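Local coordinates for AlyGC (Glaciecola chathamensis, PDB 5GKD), which probably cleaves alginate as a polysaccharide lyase of family 6, using a calcium-containing site on one of two parallel beta-helices, at residues T596-I601 / K623-G628; S659-G664 / I682-V687; Y602-L607 / F634-V639. All coordinates share one frame; numbering follows the deposited sequence.

Interaction 1: residues T596-I601 / K623-G628; sequences TDDLGI and KVYRGG
Asp598 and Tyr625 meet through a short hydrogen bond, Tyr625 OH donating to Asp598 OD1 at 2.5 Å. The acceptor uses its syn lone pair; the carboxylate and ring planes are 17° apart, and OD1 lies at the ring edge, in its plane. With CG anti to the backbone N (chi1 -177°), Tyr625 reaches across to the loop, where Thr596 CG2 lies over one face of the ring, 4.4 Å from Tyr625 CE1.

Around the glycines the packing is tight. A beta carbon on Gly627 would fall 1.9 Å from Asp598 OD1, and one on Gly628 would fall 2.6 Å from Asp598 O; both positions therefore call for glycine. Gly600 N donates to Gly627 O at 2.9 Å, bent to 133° at the hydrogen.

Less direct, though still buried, is the water-bridged part. One water gives a hydrogen to Gly600 O and accepts from Arg626 NH1, which also bonds Asp630 O, while a second links Ile601 O to Gly627 N. Arg626 NE bonds Gly664 O. The solvent side is at Thr596, the exposed residue of the contact.

The loop after strand 590-592 is thus fastened to strand 622-625 and the residues after it. Lys655 NZ of the second subunit makes a long, weak ion pair with Asp598 OD2 and a weak hydrogen bond with Tyr625 OH; its charge, together with the phenol donor, would be expected to favour an ionised carboxylate.

Interaction 2: residues S659-G664 / I682-V687; sequences SLILHG and IFELTV
Ile661, Leu662 and His663 pair with Ile682, Phe683 and Glu684 as neighbouring rungs of a parallel beta-helix, the fold of this lyase's clan. The two strands run 5° from exactly parallel, with axes 4.8 Å apart. Backbone bonds alternate across the gap: Ile682 N to Leu660 O, Leu662 N to Ile682 O, Glu684 N to Leu662 O at 2.8 Å, and Gly664 N to Glu684 O at 3.0 Å.

In-register pairing sets side chains beside one another on each face. On the sheet face of Leu662 and Phe683, the two side chains lie side by side and point the same way, Leu662 CD1 resting 3.8 Å from Phe683 CE1. The opposite face carries Ile661 over Ile682, then His663 beside Glu684. His663 ND1 donates to Glu684 OE1 at 2.9 Å with an angle of 162° at the hydrogen. The acceptor lies in the imidazole plane, but the carboxylate is met on its anti side and stands 73° to the ring. Glu684 OE2 is engaged by Arg708 one rung on, and the His663 ring stacks on Tyr625 one rung back, so the chain of contacts Tyr625-His663-Glu684-Arg708 runs over four strands. With an alanine here, Glu684 OE1 would probably lose its imidazole donor and Tyr625 its stacking partner, leaving the carboxylate held mainly through Arg708.

Past the strand, Gly664 has a positive phi, which favours glycine. Thr686 packs beside it, its CG2 methyl 3.6 Å from His663 NE2 and its OG1 3.5 Å from Gly664 CA.

Interaction 3: residues Y602-L607 / F634-V639; sequences YNVEYL and FGPHVV
The backbones of Glu605-Leu607 and Pro636-Val638 run parallel in register, CA atoms 4.6 to 4.9 Å apart, joined by Leu607 N to His637 O and Val639 N to Leu607 O. The bond that begins the ladder is doubled: Glu605 O accepts from His637 N at 2.7 Å and from His637 ND1 at 2.9 Å, the donors approaching from opposite faces of the carbonyl plane. Glu605 O lies in the imidazole plane of its ND1 donor, which helps fix the rotation of that ring.

One face of His637 is covered by Tyr606, whose CE1 stands over the ring centre. The two make an offset stack, centroids 4.3 Å apart and planes 21° from parallel.

Before the strands, Pro636, preceded by a cis peptide bond, rests its ring on the face of Tyr602. Pro636 CD is 3.9 Å from the phenol centroid, 26° off the ring normal, a CH-pi contact. Tyr602 CG takes the position between backbone N and carbonyl carbon (chi1 56°), carrying the ring over Gly635 and Pro636. There its hydroxyl donates to the syn lone pair of Glu605 OE1 at 2.6 Å and accepts from Gly635 N at 3.2 Å. A water joins Glu605 OE2 to Phe634 N.

Strands 572-578 and 667-676 flank the pair in the C-terminal beta-helix. The polar ends reach residues of the N-terminal beta-helix: Glu605 OE2 forms a salt bridge with Arg234, Tyr606 OH bonds Asp258, and His637 NE2 bonds His259, placing this contact where the two beta-helices face each other.

Overall arrangement
The three contacts cluster in the C-terminal beta-helix, centres 11 to 12 Å apart. Interactions 1 and 2 share a sheet: strands 622-625 and 660-663 are neighbours, and Arg626 N lies 2.8 Å from His663 O, a probable hydrogen bond. Interaction 3 lies on another face of the same beta-helix; it packs on interaction 1, with Val624 CG2 3.8 Å from Pro636 CG, and on interaction 2 through Leu662 CD1 and Val638 CG1, 3.9 Å apart. Interactions 1 and 3 come nearest the metal: Gly600 is about 11 Å and the Phe634 side chain about 10 Å from a bound calcium ion, whose site comprises Asn180, Glu183, Glu212 and Glu214.

Interaction 1: residues T596-I601 / K623-G628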
# COMPACT_ATOMS: atom_id res chain seq x y z
N THR A 596 -0.49 -10.37 -4.95
CA THR A 596 -0.12 -11.02 -6.20
C THR A 596 1.38 -11.22 -6.34
O THR A 596 1.84 -11.59 -7.42
CB THR A 596 -0.65 -10.21 -7.39
OG1 THR A 596 -0.26 -8.85 -7.22
CG2 THR A 596 -2.17 -10.28 -7.43
N ASP A 597 2.15 -11.00 -5.29
CA ASP A 597 3.57 -11.29 -5.33
C ASP A 597 3.90 -12.74 -4.96
O ASP A 597 5.08 -13.08 -4.85
CB ASP A 597 4.33 -10.30 -4.44
CG ASP A 597 3.82 -10.27 -3.03
OD1 ASP A 597 2.72 -10.80 -2.76
OD2 ASP A 597 4.52 -9.70 -2.19
N ASP A 598 2.89 -13.59 -4.78
CA ASP A 598 3.07 -15.05 -4.72
C ASP A 598 4.07 -15.49 -3.64
O ASP A 598 4.86 -16.40 -3.86
CB ASP A 598 3.46 -15.62 -6.09
CG ASP A 598 2.34 -15.52 -7.11
OD1 ASP A 598 1.26 -15.01 -6.75
OD2 ASP A 598 2.51 -15.97 -8.26
N LEU A 599 4.01 -14.86 -2.47
CA LEU A 599 4.79 -15.26 -1.32
C LEU A 599 3.97 -16.06 -0.32
O LEU A 599 4.36 -16.17 0.85
CB LEU A 599 5.40 -14.04 -0.63
CG LEU A 599 6.21 -13.12 -1.53
CD1 LEU A 599 6.67 -11.90 -0.75
CD2 LEU A 599 7.40 -13.85 -2.10
N GLY A 600 2.83 -16.60 -0.74
CA GLY A 600 1.99 -17.36 0.17
C GLY A 600 1.09 -16.54 1.07
O GLY A 600 0.41 -17.12 1.93
N ILE A 601 1.03 -15.20 0.88
CA ILE A 601 0.24 -14.30 1.70
C ILE A 601 -1.18 -14.20 1.13
O ILE A 601 -1.39 -14.27 -0.08
CB ILE A 601 0.92 -12.91 1.78
CG1 ILE A 601 2.35 -13.03 2.32
CG2 ILE A 601 0.15 -11.99 2.69
CD1 ILE A 601 3.15 -11.77 2.21
N LYS A 623 -13.08 -12.06 -5.54
CA LYS A 623 -11.80 -12.42 -6.13
C LYS A 623 -10.87 -12.67 -4.97
O LYS A 623 -10.56 -11.75 -4.21
CB LYS A 623 -11.26 -11.29 -7.02
CG LYS A 623 -12.28 -10.65 -7.94
CD LYS A 623 -11.62 -9.72 -8.93
CE LYS A 623 -12.56 -9.44 -10.10
NZ LYS A 623 -11.97 -8.57 -11.13
N VAL A 624 -10.47 -13.92 -4.76
CA VAL A 624 -9.63 -14.21 -3.62
C VAL A 624 -8.43 -15.03 -4.08
O VAL A 624 -8.55 -15.96 -4.88
CB VAL A 624 -10.41 -14.87 -2.46
CG1 VAL A 624 -11.86 -15.13 -2.82
CG2 VAL A 624 -9.72 -16.04 -1.92
N TYR A 625 -7.24 -14.61 -3.63
CA TYR A 625 -5.99 -15.02 -4.25
C TYR A 625 -4.96 -15.36 -3.18
O TYR A 625 -4.74 -14.58 -2.26
CB TYR A 625 -5.48 -13.91 -5.18
CG TYR A 625 -4.23 -14.25 -5.95
CD1 TYR A 625 -2.97 -14.11 -5.38
CD2 TYR A 625 -4.31 -14.68 -7.26
CE1 TYR A 625 -1.83 -14.42 -6.09
CE2 TYR A 625 -3.19 -14.98 -7.98
CZ TYR A 625 -1.95 -14.86 -7.39
OH TYR A 625 -0.85 -15.17 -8.13
N ARG A 626 -4.35 -16.53 -3.31
CA ARG A 626 -3.20 -16.91 -2.50
C ARG A 626 -2.21 -17.56 -3.46
O ARG A 626 -2.45 -18.68 -3.92
CB ARG A 626 -3.57 -17.86 -1.36
CG ARG A 626 -2.37 -18.31 -0.50
CD ARG A 626 -2.74 -19.42 0.50
NE ARG A 626 -3.08 -20.69 -0.13
CZ ARG A 626 -2.26 -21.74 -0.22
NH1 ARG A 626 -1.05 -21.66 0.31
NH2 ARG A 626 -2.64 -22.85 -0.83
N GLY A 627 -1.13 -16.87 -3.76
CA GLY A 627 -0.20 -17.34 -4.77
C GLY A 627 1.07 -17.95 -4.21
O GLY A 627 1.48 -17.72 -3.07
N GLY A 628 1.72 -18.72 -5.07
CA GLY A 628 2.93 -19.41 -4.72
C GLY A 628 2.67 -20.85 -4.32
O GLY A 628 1.62 -21.44 -4.60
O HOH W 1 0.07 -19.82 2.38
O HOH W 2 -0.15 -14.45 -2.42

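Interaction 2: residues S659-G664 / I682-V687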
# COMPACT_ATOMS: atom_id res chain seq x y z
N SER A 659 -17.76 -14.64 -12.26
CA SER A 659 -18.57 -14.18 -11.15
C SER A 659 -17.89 -14.46 -9.83
O SER A 659 -18.28 -13.90 -8.80
CB SER A 659 -19.93 -14.86 -11.16
OG SER A 659 -19.78 -16.27 -11.03
N LEU A 660 -16.89 -15.34 -9.84
CA LEU A 660 -16.18 -15.78 -8.66
C LEU A 660 -14.86 -16.37 -9.14
O LEU A 660 -14.88 -17.30 -9.95
CB LEU A 660 -17.01 -16.83 -7.92
CG LEU A 660 -16.63 -17.33 -6.54
CD1 LEU A 660 -16.76 -16.21 -5.53
CD2 LEU A 660 -17.57 -18.46 -6.17
N ILE A 661 -13.73 -15.82 -8.71
CA ILE A 661 -12.46 -16.40 -9.13
C ILE A 661 -11.61 -16.69 -7.90
O ILE A 661 -11.31 -15.78 -7.11
CB ILE A 661 -11.70 -15.54 -10.16
CG1 ILE A 661 -10.40 -16.25 -10.55
CG2 ILE A 661 -11.44 -14.14 -9.66
CD1 ILE A 661 -9.75 -15.71 -11.76
N LEU A 662 -11.25 -17.95 -7.74
CA LEU A 662 -10.65 -18.46 -6.52
C LEU A 662 -9.31 -19.10 -6.87
O LEU A 662 -9.27 -20.16 -7.50
CB LEU A 662 -11.60 -19.46 -5.84
CG LEU A 662 -13.01 -18.91 -5.61
CD1 LEU A 662 -13.89 -19.92 -4.87
CD2 LEU A 662 -12.94 -17.65 -4.80
N HIS A 663 -8.23 -18.44 -6.46
CA HIS A 663 -6.87 -18.88 -6.75
C HIS A 663 -6.17 -19.22 -5.44
O HIS A 663 -6.00 -18.36 -4.57
CB HIS A 663 -6.11 -17.81 -7.54
CG HIS A 663 -4.70 -18.16 -7.87
ND1 HIS A 663 -4.21 -18.12 -9.16
CD2 HIS A 663 -3.66 -18.53 -7.08
CE1 HIS A 663 -2.93 -18.46 -9.15
NE2 HIS A 663 -2.57 -18.72 -7.91
N GLY A 664 -5.76 -20.48 -5.30
CA GLY A 664 -5.09 -20.93 -4.10
C GLY A 664 -5.95 -21.04 -2.87
O GLY A 664 -5.40 -21.11 -1.77
N ILE A 682 -14.69 -19.74 -11.46
CA ILE A 682 -13.39 -20.16 -11.97
C ILE A 682 -12.48 -20.52 -10.81
O ILE A 682 -12.22 -19.69 -9.94
CB ILE A 682 -12.71 -19.09 -12.85
CG1 ILE A 682 -13.58 -18.75 -14.06
CG2 ILE A 682 -11.35 -19.61 -13.33
CD1 ILE A 682 -12.91 -17.82 -15.05
N PHE A 683 -12.00 -21.76 -10.80
CA PHE A 683 -11.03 -22.24 -9.84
C PHE A 683 -9.65 -22.26 -10.48
O PHE A 683 -9.49 -22.71 -11.62
CB PHE A 683 -11.39 -23.64 -9.33
CG PHE A 683 -12.66 -23.68 -8.55
CD1 PHE A 683 -12.69 -23.28 -7.24
CD2 PHE A 683 -13.84 -24.10 -9.15
CE1 PHE A 683 -13.88 -23.30 -6.52
CE2 PHE A 683 -15.02 -24.12 -8.44
CZ PHE A 683 -15.04 -23.72 -7.13
N GLU A 684 -8.68 -21.74 -9.75
CA GLU A 684 -7.27 -21.85 -10.09
C GLU A 684 -6.61 -22.53 -8.88
O GLU A 684 -6.13 -21.88 -7.94
CB GLU A 684 -6.68 -20.46 -10.44
CG GLU A 684 -7.35 -19.82 -11.68
CD GLU A 684 -6.72 -18.51 -12.13
OE1 GLU A 684 -6.06 -17.84 -11.31
OE2 GLU A 684 -6.90 -18.13 -13.32
N LEU A 685 -6.64 -23.84 -8.87
CA LEU A 685 -6.11 -24.64 -7.79
C LEU A 685 -4.60 -24.70 -7.76
O LEU A 685 -4.00 -24.89 -8.77
CB LEU A 685 -6.70 -26.03 -7.86
CG LEU A 685 -8.20 -26.08 -7.79
CD1 LEU A 685 -8.73 -27.41 -8.22
CD2 LEU A 685 -8.75 -25.65 -6.44
N THR A 686 -4.00 -24.51 -6.59
CA THR A 686 -2.56 -24.54 -6.42
C THR A 686 -2.10 -25.77 -5.63
O THR A 686 -2.77 -26.74 -5.60
CB THR A 686 -2.04 -23.29 -5.69
OG1 THR A 686 -2.56 -23.26 -4.38
CG2 THR A 686 -2.44 -22.04 -6.41
N VAL A 687 -0.97 -25.69 -4.98
CA VAL A 687 -0.46 -26.76 -4.18
C VAL A 687 -1.27 -27.02 -2.91
O VAL A 687 -2.16 -26.29 -2.58
CB VAL A 687 0.99 -26.48 -3.77
CG1 VAL A 687 1.85 -26.28 -4.98
CG2 VAL A 687 1.07 -25.23 -2.93

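Interaction 3: residues Y602-L607 / F634-V639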
# COMPACT_ATOMS: atom_id res chain seq x y z
N TYR A 602 -2.17 -14.04 2.01
CA TYR A 602 -3.55 -13.90 1.54
C TYR A 602 -4.31 -12.97 2.48
O TYR A 602 -3.78 -12.51 3.49
CB TYR A 602 -4.22 -15.28 1.36
CG TYR A 602 -4.27 -16.22 2.55
CD1 TYR A 602 -3.15 -16.97 2.93
CD2 TYR A 602 -5.45 -16.40 3.27
CE1 TYR A 602 -3.22 -17.88 3.99
CE2 TYR A 602 -5.52 -17.29 4.34
CZ TYR A 602 -4.41 -18.02 4.69
OH TYR A 602 -4.49 -18.89 5.74
N ASN A 603 -5.58 -12.69 2.12
CA ASN A 603 -6.36 -11.60 2.69
C ASN A 603 -7.50 -12.02 3.61
O ASN A 603 -8.08 -11.16 4.28
CB ASN A 603 -6.96 -10.72 1.58
CG ASN A 603 -5.91 -10.02 0.74
OD1 ASN A 603 -5.89 -10.14 -0.49
ND2 ASN A 603 -5.03 -9.26 1.40
N VAL A 604 -7.86 -13.31 3.65
CA VAL A 604 -9.04 -13.76 4.38
C VAL A 604 -8.93 -15.24 4.75
O VAL A 604 -8.59 -16.08 3.91
CB VAL A 604 -10.33 -13.50 3.58
CG1 VAL A 604 -10.29 -14.21 2.22
CG2 VAL A 604 -11.57 -13.92 4.37
N GLU A 605 -9.22 -15.56 6.01
CA GLU A 605 -9.20 -16.96 6.43
C GLU A 605 -10.50 -17.67 6.07
O GLU A 605 -10.47 -18.75 5.48
CB GLU A 605 -8.91 -17.06 7.93
CG GLU A 605 -8.64 -18.49 8.41
CD GLU A 605 -7.36 -19.11 7.84
OE1 GLU A 605 -6.51 -18.39 7.28
OE2 GLU A 605 -7.20 -20.34 7.97
N TYR A 606 -11.65 -17.08 6.43
CA TYR A 606 -12.97 -17.64 6.15
C TYR A 606 -13.82 -16.58 5.46
O TYR A 606 -14.16 -15.57 6.07
CB TYR A 606 -13.68 -18.09 7.42
CG TYR A 606 -12.96 -19.13 8.21
CD1 TYR A 606 -13.08 -20.49 7.90
CD2 TYR A 606 -12.17 -18.77 9.28
CE1 TYR A 606 -12.41 -21.46 8.65
CE2 TYR A 606 -11.50 -19.71 10.01
CZ TYR A 606 -11.62 -21.04 9.69
OH TYR A 606 -10.94 -21.94 10.46
N LEU A 607 -14.18 -16.83 4.20
CA LEU A 607 -15.18 -16.05 3.49
C LEU A 607 -16.46 -16.88 3.42
O LEU A 607 -16.46 -17.96 2.82
CB LEU A 607 -14.70 -15.73 2.08
CG LEU A 607 -15.18 -14.51 1.31
CD1 LEU A 607 -15.30 -14.83 -0.15
CD2 LEU A 607 -16.44 -13.89 1.85
N PHE A 634 -3.88 -22.84 6.21
CA PHE A 634 -5.09 -23.61 6.00
C PHE A 634 -6.14 -22.89 5.17
O PHE A 634 -7.09 -23.54 4.72
CB PHE A 634 -5.71 -24.01 7.35
CG PHE A 634 -4.74 -24.64 8.30
CD1 PHE A 634 -3.99 -25.74 7.92
CD2 PHE A 634 -4.56 -24.12 9.58
CE1 PHE A 634 -3.10 -26.33 8.80
CE2 PHE A 634 -3.65 -24.71 10.45
CZ PHE A 634 -2.93 -25.82 10.06
N GLY A 635 -6.00 -21.59 4.97
CA GLY A 635 -6.98 -20.80 4.28
C GLY A 635 -6.46 -20.26 2.97
O GLY A 635 -5.30 -20.50 2.62
N PRO A 636 -7.30 -19.55 2.22
CA PRO A 636 -8.71 -19.24 2.48
C PRO A 636 -9.69 -20.42 2.45
O PRO A 636 -9.48 -21.39 1.75
CB PRO A 636 -9.05 -18.26 1.35
CG PRO A 636 -7.75 -17.67 0.95
CD PRO A 636 -6.78 -18.81 1.07
N HIS A 637 -10.75 -20.31 3.24
CA HIS A 637 -11.92 -21.16 3.13
C HIS A 637 -13.03 -20.31 2.53
O HIS A 637 -13.37 -19.26 3.09
CB HIS A 637 -12.39 -21.70 4.48
CG HIS A 637 -11.32 -22.32 5.32
ND1 HIS A 637 -10.32 -21.59 5.93
CD2 HIS A 637 -11.15 -23.61 5.72
CE1 HIS A 637 -9.56 -22.40 6.63
NE2 HIS A 637 -10.04 -23.63 6.53
N VAL A 638 -13.58 -20.73 1.40
CA VAL A 638 -14.64 -19.99 0.71
C VAL A 638 -15.88 -20.87 0.68
O VAL A 638 -15.88 -21.94 0.06
CB VAL A 638 -14.21 -19.58 -0.70
CG1 VAL A 638 -15.32 -18.83 -1.38
CG2 VAL A 638 -12.97 -18.72 -0.63
N VAL A 639 -16.93 -20.43 1.35
CA VAL A 639 -18.14 -21.22 1.55
C VAL A 639 -19.32 -20.37 1.13
O VAL A 639 -19.55 -19.31 1.71
CB VAL A 639 -18.30 -21.66 3.02
CG1 VAL A 639 -19.67 -22.30 3.23
CG2 VAL A 639 -17.20 -22.61 3.42
O HOH W 3 -4.46 -20.84 8.29